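Local coordinates for protein 2-keto acid:ferredoxin oxidoreductase subunit alpha (Pyrococcus furiosus, PDB 1YD7) that probably serves as the alpha subunit of a heterotetrameric enzyme that oxidises 2-oxoglutarate with CoA to succinyl-CoA and CO2, passing the electrons to ferredoxin, at residues Ala187-Gly190 with His191-Glu194. Numbering follows the deposited sequence. Where two conformers were deposited one is given.
Sequences AEVG and HMRE
With CG beside its own backbone N (chi1 -61°), His191 turns its imidazole back along the short helix 187-191 onto the carbonyl of Ala187, and Met192, with the same first torsion (chi1 -62°), carries its chain back across the side chains of Glu188 and Val189. The ring bond is short and straight: His191 ND1 donates to Ala187 O over 2.5 Å, on a lone pair in the carbonyl plane and almost in the plane of the imidazole. ND1 therefore carries a hydrogen, and the ring's rotation is fixed from both nitrogens, because NE2 on the far side is hydrogen-bonded to Glu51. The same carbonyl also receives a weak bond from His191 N, so the histidine holds Ala187 O by both its backbone and its ring nitrogen. Glu188 O is gripped twice, by His191 N from above the carbonyl plane at 3.2 Å and by Met192 N from nearly straight ahead at 3.0 Å; a further weak bond runs from Met192 N to Val189 O. The helix thus ends in both i-to-i-4 and i-to-i-3 backbone bonds. The methyl end of the selenomethionine does the touching: CE lies 4.0 Å from Val189 CG2 and 3.7 Å from Glu188 OE2. At Met192 the backbone leaves helical angles, and strand 193-198 follows at once. At the other end of the turn, Asp186 accepts a hydrogen bond from Val189 N. Within the thiamine-diphosphate-binding family region of pyruvate:ferredoxin oxidoreductases, this one-turn helix links strand 180-185 of the parallel sheet to strand 193-198, which pairs antiparallel with strand 19-24. Gln24 holds His191 O, Arg193 rests on Phe22 and Gln24 of that strand, and Met192 packs on Val160 of helix 160-177.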
loop_
_atom_site.group_PDB
_atom_site.type_symbol
_atom_site.label_atom_id
_atom_site.label_comp_id
_atom_site.label_asym_id
_atom_site.label_seq_id
_atom_site.Cartn_x
_atom_site.Cartn_y
_atom_site.Cartn_z
ATOM N N ALA A 187 -11.167 6.328 -6.622
ATOM C CA ALA A 187 -11.686 5.296 -7.523
ATOM C C ALA A 187 -11.372 5.528 -9.007
ATOM O O ALA A 187 -11.294 4.558 -9.773
ATOM C CB ALA A 187 -13.197 5.121 -7.331
ATOM N N GLU A 188 -11.180 6.789 -9.391
ATOM C CA GLU A 188 -10.857 7.156 -10.775
ATOM C C GLU A 188 -9.466 6.656 -11.115
ATOM O O GLU A 188 -9.283 5.881 -12.057
ATOM C CB GLU A 188 -10.934 8.681 -10.985
ATOM C CG GLU A 188 -11.489 9.107 -12.342
ATOM C CD GLU A 188 -10.827 10.367 -12.928
ATOM O OE1 GLU A 188 -10.545 11.310 -12.160
ATOM O OE2 GLU A 188 -10.606 10.411 -14.171
ATOM N N VAL A 189 -8.486 7.072 -10.317
ATOM C CA VAL A 189 -7.111 6.588 -10.470
ATOM C C VAL A 189 -7.036 5.062 -10.357
ATOM O O VAL A 189 -6.336 4.414 -11.135
ATOM C CB VAL A 189 -6.171 7.233 -9.449
ATOM C CG1 VAL A 189 -4.809 6.586 -9.489
ATOM C CG2 VAL A 189 -6.039 8.721 -9.739
ATOM N N GLY A 190 -7.755 4.493 -9.398
ATOM C CA GLY A 190 -7.738 3.064 -9.191
ATOM C C GLY A 190 -8.179 2.236 -10.380
ATOM O O GLY A 190 -7.703 1.109 -10.556
ATOM N N HIS A 191 -9.080 2.797 -11.194
ATOM C CA HIS A 191 -9.661 2.075 -12.331
ATOM C C HIS A 191 -9.169 2.526 -13.694
ATOM O O HIS A 191 -9.460 1.855 -14.681
ATOM C CB HIS A 191 -11.186 2.089 -12.254
ATOM C CG HIS A 191 -11.705 1.421 -11.021
ATOM N ND1 HIS A 191 -11.797 2.071 -9.808
ATOM C CD2 HIS A 191 -12.124 0.152 -10.802
ATOM C CE1 HIS A 191 -12.267 1.235 -8.903
ATOM N NE2 HIS A 191 -12.461 0.059 -9.474
HETATM N N MSE A 192 -8.389 3.606 -13.744
HETATM C CA MSE A 192 -7.659 3.968 -14.956
HETATM C C MSE A 192 -6.787 2.818 -15.340
HETATM O O MSE A 192 -6.314 2.102 -14.462
HETATM C CB MSE A 192 -6.705 5.119 -14.730
HETATM C CG MSE A 192 -7.333 6.383 -14.335
HETATM SE SE MSE A 192 -6.025 7.817 -14.405
HETATM C CE MSE A 192 -7.203 9.093 -13.579
ATOM N N ARG A 193 -6.512 2.700 -16.638
ATOM C CA ARG A 193 -5.680 1.632 -17.188
ATOM C C ARG A 193 -4.581 2.280 -17.972
ATOM O O ARG A 193 -4.841 3.202 -18.728
ATOM C CB ARG A 193 -6.472 0.747 -18.149
ATOM C CG ARG A 193 -7.474 -0.157 -17.509
ATOM C CD ARG A 193 -8.189 -1.051 -18.535
ATOM N NE ARG A 193 -9.249 -1.829 -17.907
ATOM C CZ ARG A 193 -10.416 -1.320 -17.527
ATOM N NH1 ARG A 193 -10.694 -0.023 -17.712
ATOM N NH2 ARG A 193 -11.321 -2.103 -16.947
ATOM N N GLU A 194 -3.343 1.830 -17.792
ATOM C CA GLU A 194 -2.223 2.415 -18.504
ATOM C C GLU A 194 -1.177 1.359 -18.622
ATOM O O GLU A 194 -1.094 0.478 -17.759
ATOM C CB GLU A 194 -1.693 3.657 -17.765
ATOM C CG GLU A 194 -0.301 4.096 -18.192
ATOM C CD GLU A 194 0.245 5.361 -17.492
ATOM O OE1 GLU A 194 -0.400 5.952 -16.565
ATOM O OE2 GLU A 194 1.362 5.758 -17.911
#